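Local coordinates for SufC protein (Thermus thermophilus, PDB 2D2E), which is a cytoplasmic ABC-type ATPase that binds and probably hydrolyses ATP, in likely support of iron-sulfur cluster assembly by the Suf proteins, at residues 133-138 against 149-154; 65-70 against 78-83; 84-89 against 102-107. All blocks are in the same frame, centred on the assembly; numbering follows the deposited sequence. Where two conformers were deposited one is given.

Contact 1 (133-138 against 149-154); sequences ESYLSR and KKRNEI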
loop_
_atom_site.group_PDB
_atom_site.type_symbol
_atom_site.label_atom_id
_atom_site.label_comp_id
_atom_site.label_asym_id
_atom_site.label_seq_id
_atom_site.Cartn_x
_atom_site.Cartn_y
_atom_site.Cartn_z
ATOM N N GLU A 133 -4.864 -20.880 -12.139
ATOM C CA GLU A 133 -3.549 -20.746 -12.762
ATOM C C GLU A 133 -3.598 -20.194 -14.193
ATOM O O GLU A 133 -2.620 -19.626 -14.671
ATOM C CB GLU A 133 -2.834 -22.102 -12.735
ATOM C CG GLU A 133 -1.320 -21.995 -12.767
ATOM C CD GLU A 133 -0.627 -23.286 -12.364
ATOM O OE1 GLU A 133 -0.846 -23.751 -11.226
ATOM O OE2 GLU A 133 0.133 -23.832 -13.190
ATOM N N SER A 134 -4.731 -20.357 -14.876
ATOM C CA SER A 134 -4.893 -19.851 -16.236
ATOM C C SER A 134 -4.711 -18.327 -16.314
ATOM O O SER A 134 -4.363 -17.788 -17.366
ATOM C CB SER A 134 -6.278 -20.236 -16.781
ATOM O OG SER A 134 -7.322 -19.684 -15.993
ATOM N N TYR A 135 -4.942 -17.639 -15.198
ATOM C CA TYR A 135 -4.781 -16.184 -15.139
ATOM C C TYR A 135 -3.364 -15.742 -15.534
ATOM O O TYR A 135 -3.179 -14.699 -16.170
ATOM C CB TYR A 135 -5.095 -15.693 -13.720
ATOM C CG TYR A 135 -4.716 -14.250 -13.470
ATOM C CD1 TYR A 135 -5.473 -13.199 -14.001
ATOM C CD2 TYR A 135 -3.571 -13.934 -12.736
ATOM C CE1 TYR A 135 -5.089 -11.869 -13.794
ATOM C CE2 TYR A 135 -3.188 -12.628 -12.548
ATOM C CZ TYR A 135 -3.934 -11.602 -13.060
ATOM O OH TYR A 135 -3.511 -10.310 -12.803
ATOM N N LEU A 136 -2.376 -16.544 -15.155
ATOM C CA LEU A 136 -0.975 -16.248 -15.446
ATOM C C LEU A 136 -0.643 -16.222 -16.935
ATOM O O LEU A 136 0.413 -15.716 -17.327
ATOM C CB LEU A 136 -0.077 -17.265 -14.741
ATOM C CG LEU A 136 0.146 -17.098 -13.233
ATOM C CD1 LEU A 136 -1.135 -16.740 -12.517
ATOM C CD2 LEU A 136 0.717 -18.383 -12.694
ATOM N N SER A 137 -1.534 -16.767 -17.759
ATOM C CA SER A 137 -1.323 -16.796 -19.198
ATOM C C SER A 137 -1.863 -15.557 -19.897
ATOM O O SER A 137 -1.673 -15.384 -21.094
ATOM C CB SER A 137 -1.955 -18.057 -19.812
ATOM O OG SER A 137 -1.234 -19.221 -19.437
ATOM N N ARG A 138 -2.555 -14.703 -19.152
ATOM C CA ARG A 138 -3.076 -13.468 -19.721
ATOM C C ARG A 138 -1.868 -12.573 -19.995
ATOM O O ARG A 138 -0.827 -12.716 -19.355
ATOM C CB ARG A 138 -4.023 -12.791 -18.728
ATOM C CG ARG A 138 -4.754 -11.599 -19.303
ATOM C CD ARG A 138 -5.810 -11.076 -18.352
ATOM N NE ARG A 138 -6.499 -9.913 -18.911
ATOM C CZ ARG A 138 -7.390 -9.977 -19.896
ATOM N NH1 ARG A 138 -7.711 -11.148 -20.432
ATOM N NH2 ARG A 138 -7.953 -8.865 -20.350
ATOM N N LYS A 149 -5.192 -3.769 -13.527
ATOM C CA LYS A 149 -3.871 -3.372 -13.037
ATOM C C LYS A 149 -3.803 -3.740 -11.548
ATOM O O LYS A 149 -2.748 -4.179 -11.040
ATOM C CB LYS A 149 -3.651 -1.872 -13.223
ATOM N N LYS A 150 -4.936 -3.606 -10.861
ATOM C CA LYS A 150 -4.991 -3.945 -9.434
ATOM C C LYS A 150 -4.749 -5.441 -9.212
ATOM O O LYS A 150 -4.040 -5.821 -8.277
ATOM C CB LYS A 150 -6.349 -3.552 -8.840
ATOM C CG LYS A 150 -6.627 -2.034 -8.772
ATOM C CD LYS A 150 -5.825 -1.314 -7.669
ATOM C CE LYS A 150 -6.204 0.171 -7.621
ATOM N NZ LYS A 150 -5.439 0.961 -6.625
ATOM N N ARG A 151 -5.349 -6.292 -10.048
ATOM C CA ARG A 151 -5.157 -7.737 -9.903
ATOM C C ARG A 151 -3.689 -8.111 -10.023
ATOM O O ARG A 151 -3.193 -8.946 -9.276
ATOM C CB ARG A 151 -5.945 -8.511 -10.959
ATOM C CG ARG A 151 -7.431 -8.616 -10.677
ATOM C CD ARG A 151 -8.084 -9.711 -11.528
ATOM N NE ARG A 151 -7.600 -11.049 -11.174
ATOM C CZ ARG A 151 -8.115 -12.187 -11.643
ATOM N NH1 ARG A 151 -9.134 -12.161 -12.492
ATOM N NH2 ARG A 151 -7.615 -13.354 -11.261
ATOM N N ASN A 152 -3.002 -7.504 -10.992
ATOM C CA ASN A 152 -1.589 -7.770 -11.205
ATOM C C ASN A 152 -0.764 -7.331 -10.003
ATOM O O ASN A 152 0.185 -8.005 -9.617
ATOM C CB ASN A 152 -1.089 -7.035 -12.453
ATOM C CG ASN A 152 0.362 -7.348 -12.768
ATOM O OD1 ASN A 152 1.260 -7.113 -11.952
ATOM N ND2 ASN A 152 0.599 -7.885 -13.960
ATOM N N GLU A 153 -1.111 -6.188 -9.418
ATOM C CA GLU A 153 -0.377 -5.696 -8.256
ATOM C C GLU A 153 -0.594 -6.604 -7.043
ATOM O O GLU A 153 0.317 -6.794 -6.237
ATOM C CB GLU A 153 -0.811 -4.270 -7.899
ATOM C CG GLU A 153 -0.548 -3.243 -8.989
ATOM C CD GLU A 153 -0.846 -1.827 -8.537
ATOM O OE1 GLU A 153 -1.787 -1.638 -7.736
ATOM O OE2 GLU A 153 -0.143 -0.903 -8.995
ATOM N N ILE A 154 -1.797 -7.154 -6.911
ATOM C CA ILE A 154 -2.104 -8.036 -5.766
ATOM C C ILE A 154 -1.360 -9.367 -5.899
ATOM O O ILE A 154 -0.952 -9.957 -4.908
ATOM C CB ILE A 154 -3.623 -8.255 -5.616
ATOM C CG1 ILE A 154 -4.272 -6.962 -5.106
ATOM C CG2 ILE A 154 -3.915 -9.424 -4.671
ATOM C CD1 ILE A 154 -3.674 -6.455 -3.761
#

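Contact 2 (65-70 against 78-83); sequences DGENIL and ARKGLF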
loop_
_atom_site.group_PDB
_atom_site.type_symbol
_atom_site.label_atom_id
_atom_site.label_comp_id
_atom_site.label_asym_id
_atom_site.label_seq_id
_atom_site.Cartn_x
_atom_site.Cartn_y
_atom_site.Cartn_z
ATOM N N ASP A 65 11.113 -1.006 10.932
ATOM C CA ASP A 65 11.751 -1.901 11.904
ATOM C C ASP A 65 13.038 -1.294 12.474
ATOM O O ASP A 65 14.088 -1.940 12.537
ATOM C CB ASP A 65 12.014 -3.287 11.305
ATOM C CG ASP A 65 10.721 -4.050 11.015
ATOM O OD1 ASP A 65 9.677 -3.721 11.627
ATOM O OD2 ASP A 65 10.748 -4.978 10.187
ATOM N N GLY A 66 12.941 -0.037 12.886
ATOM C CA GLY A 66 14.080 0.639 13.487
ATOM C C GLY A 66 15.004 1.444 12.593
ATOM O O GLY A 66 15.740 2.297 13.102
ATOM N N GLU A 67 14.981 1.202 11.283
ATOM C CA GLU A 67 15.866 1.930 10.369
ATOM C C GLU A 67 15.188 3.038 9.567
ATOM O O GLU A 67 14.118 2.835 8.984
ATOM C CB GLU A 67 16.512 0.975 9.369
ATOM C CG GLU A 67 17.096 -0.284 9.944
ATOM C CD GLU A 67 17.661 -1.165 8.855
ATOM O OE1 GLU A 67 18.648 -0.750 8.216
ATOM O OE2 GLU A 67 17.112 -2.260 8.626
ATOM N N ASN A 68 15.834 4.202 9.518
ATOM C CA ASN A 68 15.324 5.358 8.777
ATOM C C ASN A 68 15.498 5.061 7.284
ATOM O O ASN A 68 16.611 4.798 6.820
ATOM C CB ASN A 68 16.125 6.612 9.187
ATOM C CG ASN A 68 15.569 7.915 8.596
ATOM O OD1 ASN A 68 16.156 8.986 8.788
ATOM N ND2 ASN A 68 14.449 7.835 7.889
ATOM N N ILE A 69 14.407 5.085 6.524
ATOM C CA ILE A 69 14.499 4.793 5.098
ATOM C C ILE A 69 14.341 6.005 4.196
ATOM O O ILE A 69 14.357 5.867 2.976
ATOM C CB ILE A 69 13.436 3.748 4.667
ATOM C CG1 ILE A 69 12.017 4.307 4.872
ATOM C CG2 ILE A 69 13.651 2.471 5.446
ATOM C CD1 ILE A 69 10.909 3.373 4.356
ATOM N N LEU A 70 14.192 7.192 4.784
ATOM C CA LEU A 70 13.996 8.393 3.981
ATOM C C LEU A 70 15.102 8.664 2.976
ATOM O O LEU A 70 14.844 9.220 1.917
ATOM C CB LEU A 70 13.816 9.626 4.875
ATOM C CG LEU A 70 12.427 9.838 5.469
ATOM C CD1 LEU A 70 12.384 11.161 6.209
ATOM C CD2 LEU A 70 11.388 9.825 4.353
ATOM N N ALA A 78 12.499 -1.366 -0.897
ATOM C CA ALA A 78 11.885 -2.652 -1.196
ATOM C C ALA A 78 12.786 -3.754 -0.650
ATOM O O ALA A 78 12.302 -4.765 -0.152
ATOM C CB ALA A 78 11.703 -2.808 -2.685
ATOM N N ARG A 79 14.103 -3.543 -0.731
ATOM C CA ARG A 79 15.060 -4.525 -0.219
ATOM C C ARG A 79 14.930 -4.661 1.298
ATOM O O ARG A 79 15.253 -5.703 1.868
ATOM C CB ARG A 79 16.496 -4.117 -0.594
ATOM N N LYS A 80 14.444 -3.608 1.948
ATOM C CA LYS A 80 14.257 -3.615 3.390
ATOM C C LYS A 80 12.875 -4.156 3.774
ATOM O O LYS A 80 12.568 -4.260 4.951
ATOM C CB LYS A 80 14.435 -2.207 3.967
ATOM C CG LYS A 80 15.880 -1.689 3.963
ATOM C CD LYS A 80 16.734 -2.414 5.005
ATOM C CE LYS A 80 18.135 -1.822 5.101
ATOM N NZ LYS A 80 18.859 -1.884 3.801
ATOM N N GLY A 81 12.044 -4.468 2.776
ATOM C CA GLY A 81 10.731 -5.027 3.060
ATOM C C GLY A 81 9.502 -4.186 2.724
ATOM O O GLY A 81 8.383 -4.619 2.981
ATOM N N LEU A 82 9.694 -2.999 2.161
ATOM C CA LEU A 82 8.543 -2.151 1.810
ATOM C C LEU A 82 8.056 -2.504 0.412
ATOM O O LEU A 82 8.813 -2.448 -0.550
ATOM C CB LEU A 82 8.936 -0.671 1.880
ATOM C CG LEU A 82 7.802 0.347 1.703
ATOM C CD1 LEU A 82 6.809 0.284 2.879
ATOM C CD2 LEU A 82 8.407 1.738 1.631
ATOM N N PHE A 83 6.779 -2.850 0.285
ATOM C CA PHE A 83 6.241 -3.241 -1.006
ATOM C C PHE A 83 6.374 -2.172 -2.094
ATOM O O PHE A 83 5.985 -1.014 -1.921
ATOM C CB PHE A 83 4.768 -3.652 -0.863
ATOM C CG PHE A 83 4.150 -4.126 -2.137
ATOM C CD1 PHE A 83 4.707 -5.194 -2.832
ATOM C CD2 PHE A 83 2.989 -3.535 -2.625
ATOM C CE1 PHE A 83 4.123 -5.666 -4.007
ATOM C CE2 PHE A 83 2.400 -4.002 -3.789
ATOM C CZ PHE A 83 2.962 -5.071 -4.478
#

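Contact 3 (84-89 against 102-107); sequences LAFQYP and RLALQA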
loop_
_atom_site.group_PDB
_atom_site.type_symbol
_atom_site.label_atom_id
_atom_site.label_comp_id
_atom_site.label_asym_id
_atom_site.label_seq_id
_atom_site.Cartn_x
_atom_site.Cartn_y
_atom_site.Cartn_z
ATOM N N LEU A 84 6.949 -2.584 -3.217
ATOM C CA LEU A 84 7.115 -1.707 -4.373
ATOM C C LEU A 84 6.736 -2.526 -5.586
ATOM O O LEU A 84 7.473 -3.425 -5.988
ATOM C CB LEU A 84 8.562 -1.223 -4.509
ATOM C CG LEU A 84 8.815 -0.314 -5.725
ATOM C CD1 LEU A 84 7.903 0.911 -5.643
ATOM C CD2 LEU A 84 10.284 0.101 -5.779
ATOM N N ALA A 85 5.578 -2.232 -6.150
ATOM C CA ALA A 85 5.116 -2.963 -7.325
ATOM C C ALA A 85 5.958 -2.577 -8.535
ATOM O O ALA A 85 6.375 -1.417 -8.677
ATOM C CB ALA A 85 3.652 -2.658 -7.580
ATOM N N PHE A 86 6.221 -3.561 -9.393
ATOM C CA PHE A 86 7.016 -3.359 -10.610
ATOM C C PHE A 86 6.074 -2.799 -11.669
ATOM O O PHE A 86 4.978 -3.323 -11.872
ATOM C CB PHE A 86 7.573 -4.701 -11.091
ATOM C CG PHE A 86 8.797 -4.589 -11.951
ATOM C CD1 PHE A 86 10.062 -4.774 -11.401
ATOM C CD2 PHE A 86 8.688 -4.324 -13.311
ATOM C CE1 PHE A 86 11.206 -4.699 -12.191
ATOM C CE2 PHE A 86 9.833 -4.245 -14.117
ATOM C CZ PHE A 86 11.090 -4.435 -13.553
ATOM N N GLN A 87 6.496 -1.735 -12.339
ATOM C CA GLN A 87 5.675 -1.125 -13.378
ATOM C C GLN A 87 6.221 -1.504 -14.750
ATOM O O GLN A 87 7.434 -1.632 -14.928
ATOM C CB GLN A 87 5.666 0.391 -13.211
ATOM N N TYR A 88 5.316 -1.694 -15.705
ATOM C CA TYR A 88 5.675 -2.043 -17.080
ATOM C C TYR A 88 4.888 -1.120 -18.007
ATOM O O TYR A 88 3.788 -0.690 -17.666
ATOM C CB TYR A 88 5.317 -3.499 -17.371
ATOM N N PRO A 89 5.436 -0.813 -19.194
ATOM C CA PRO A 89 4.770 0.070 -20.160
ATOM C C PRO A 89 3.642 -0.543 -20.998
ATOM O O PRO A 89 3.369 -1.742 -20.917
ATOM C CB PRO A 89 5.929 0.546 -21.030
ATOM C CG PRO A 89 6.783 -0.686 -21.105
ATOM C CD PRO A 89 6.785 -1.180 -19.666
ATOM N N ARG A 102 7.825 -13.189 -12.717
ATOM C CA ARG A 102 9.148 -13.763 -12.503
ATOM C C ARG A 102 10.175 -12.637 -12.547
ATOM O O ARG A 102 11.100 -12.605 -11.735
ATOM C CB ARG A 102 9.462 -14.802 -13.570
ATOM C CG ARG A 102 10.617 -15.725 -13.191
ATOM C CD ARG A 102 10.587 -16.930 -14.072
ATOM N NE ARG A 102 11.758 -17.776 -13.908
ATOM C CZ ARG A 102 12.087 -18.722 -14.779
ATOM N NH1 ARG A 102 11.324 -18.928 -15.847
ATOM N NH2 ARG A 102 13.186 -19.443 -14.601
ATOM N N LEU A 103 9.992 -11.714 -13.488
ATOM C CA LEU A 103 10.880 -10.563 -13.599
ATOM C C LEU A 103 10.809 -9.738 -12.312
ATOM O O LEU A 103 11.845 -9.305 -11.794
ATOM C CB LEU A 103 10.479 -9.681 -14.794
ATOM C CG LEU A 103 11.261 -8.372 -14.985
ATOM C CD1 LEU A 103 12.736 -8.692 -15.049
ATOM C CD2 LEU A 103 10.852 -7.672 -16.267
ATOM N N ALA A 104 9.593 -9.520 -11.804
ATOM C CA ALA A 104 9.404 -8.745 -10.580
ATOM C C ALA A 104 10.046 -9.421 -9.383
ATOM O O ALA A 104 10.654 -8.757 -8.557
ATOM C CB ALA A 104 7.901 -8.522 -10.301
ATOM N N LEU A 105 9.887 -10.739 -9.270
ATOM C CA LEU A 105 10.463 -11.448 -8.141
ATOM C C LEU A 105 11.990 -11.466 -8.215
ATOM O O LEU A 105 12.651 -11.305 -7.191
ATOM C CB LEU A 105 9.912 -12.878 -8.073
ATOM C CG LEU A 105 10.322 -13.759 -6.900
ATOM C CD1 LEU A 105 9.734 -13.201 -5.600
ATOM C CD2 LEU A 105 9.832 -15.190 -7.160
ATOM N N GLN A 106 12.549 -11.637 -9.417
ATOM C CA GLN A 106 14.016 -11.660 -9.598
ATOM C C GLN A 106 14.629 -10.297 -9.282
ATOM O O GLN A 106 15.738 -10.213 -8.753
ATOM C CB GLN A 106 14.379 -12.071 -11.031
ATOM C CG GLN A 106 14.095 -13.542 -11.303
ATOM C CD GLN A 106 14.589 -14.030 -12.656
ATOM O OE1 GLN A 106 14.920 -13.239 -13.561
ATOM N NE2 GLN A 106 14.624 -15.337 -12.814
ATOM N N ALA A 107 13.904 -9.236 -9.610
ATOM C CA ALA A 107 14.379 -7.880 -9.328
ATOM C C ALA A 107 14.405 -7.654 -7.814
ATOM O O ALA A 107 15.374 -7.104 -7.264
ATOM C CB ALA A 107 13.458 -6.849 -10.003
#

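Contact 1 (133-138 against 149-154)
Tyr135 and Arg151 form an off-centre cation-pi stack in the helical subdomain of this ABC ATPase. Arg151 sits near the start of helix 148-160, the helix that, by sequence, follows the ABC signature. Tyr135 sits in a 3-10 turn of the loop before that helix. The guanidinium lies nearly parallel to the phenol ring, with 8° between the planes. Arg151 CZ is 4.2 Å from the centroid of the Tyr135 ring and 35° off the ring normal. The overlap is therefore with one side of the ring. Arg151 NH2 stands 3.5 Å from Tyr135 CD1, and Arg151 NE is 3.7 Å from Tyr135 CE1. The two side chains run past each other in opposite directions. The arginine gets there by a bend at chi3 (66°) in a chain that is extended at chi2 and chi4. The positive charge probably gains some stabilisation from the pi cloud.

The far end of the phenol reaches the helix itself. Tyr135 OH rests 3.5 Å from Arg151 CB. It also comes within 3.4 Å of Asn152 N, but the N-H is not directed at it, and no hydrogen bond forms.

The next shell adds a third flat group. Trp131 meets the Tyr135 ring edge-to-face and makes its own cation-pi contact with Arg151. Val181 of helix 176-189 also touches Arg151, and Ile97 touches Tyr135.

The 3-10 turn that carries Tyr135 is closed by a bond from Arg138 N to Tyr135 O. The turn is tied to helix 97-109 by backbone bonds between Leu136 and Ala98 and between Arg138 and Ile97. On helix 148-160, the side chain of Asn152 is held within its own helix, with OD1 bonded to Gln156 NE2.

Contact 2 (65-70 against 78-83)
Lys80 meets Glu67 through its methylenes rather than its charge. From CB the chain heads toward segment 65-70 and bends at chi2 (-72°). CG only leads past, without a close partner in Glu67. CD is the first atom to touch, 3.6 Å from Glu67 OE2. CE follows, 3.3 Å from Glu67 OE1. A second bend, at chi4 (-59°), then turns NZ away from the carboxylate. Lys80 NZ ends 4.6 Å from Glu67 OE1, too far for a salt bridge. The opposite charges probably still attract weakly. The two side chains cross at about a right angle.

A small apolar contact lies further in. Ile69 CD1 is 4.0 Å from Leu82 CD2, and these side chains also cross nearly at right angles. Both residues are buried, while Glu67 and Lys80 are exposed.

Gly81 sets the course of the chain between Lys80 and Leu82. It ends helix 74-79 in a Schellman motif, with a positive phi of 113° and Gly81 N bonded to Ala78 O at 3.0 Å.

The contact joins the antiparallel beta subdomain of the ABC fold to the end of a short helix. Strand 67-68 pairs with strand 60-64, whose Ile62 touches Ile69 and whose Leu64 touches Leu82. On the other segment, Gly81 and Phe83 make backbone hydrogen bonds to Tyr164 at the start of strand 164-168, an outer strand of the mixed sheet.

Contact 3 (84-89 against 102-107)
A first torsion of -157° swings the Phe86 ring away from its own backbone N and out of the loop toward Leu103, Ala104 and Ala107 on helix 97-109. Leu103 is also extended at chi1 (176°). This brings its branch to the ring although its CB leaves the helix to one side. The two side chains cross at about a right angle.

The contacts run from CB to the outer ring atoms. At the root of the side chain, Phe86 CB is 3.9 Å from Ala104 CB. Phe86 CD1 passes 4.1 Å from Ala104 CA. Further out the two sides of the ring part company: CE1 of Phe86 meets Ala107 CB at 3.8 Å, and CE2 meets Leu103 CD2 at 4.2 Å. The helix atoms approach the ring obliquely. Leu103 and Ala107 are one helical turn apart, joined by the bond from Ala107 N to Leu103 O. The small side chain of Ala104 lets the backbones come close, with the CA atoms of Phe86 and Ala104 5.9 Å apart.

By sequence, segment 84-89 matches the Q-loop of ABC ATPases, which links the catalytic core to the helical subdomain. Gln87 would then be the glutamine of that motif, but its side chain is modelled only to CB. Helix 97-109 belongs to the helical subdomain, so Phe86 packs the loop onto the subdomain it leads into.

Gln156 of helix 148-160 backs this packing. Its OE1 accepts the Phe86 backbone N-H, and its side chain touches Ala85 and Ala104. Ala104 is buried, whereas Leu103 and Ala107 are exposed. Phe86, Leu103 and Ala107 also touch a crystal neighbour.

Along the chain the order is contact 2, contact 3, contact 1. Contacts 1 and 3 lie in and beside the helical subdomain, their centres about 13 Å apart. Contact 2 is at the beta subdomain, its centre about 18 Å from that of contact 3 and 27 Å from that of contact 1. Segment 84-89 continues directly from 78-83, and Ala78 CB packs against Leu84 CB at 4.0 Å. Helix 148-160 is the common element: it supplies one segment of contact 1, backs contact 3, and touches Phe83 CZ through Glu153 O at 3.6 Å. The probable Q-loop segment thus runs between the two subdomains alongside this helix.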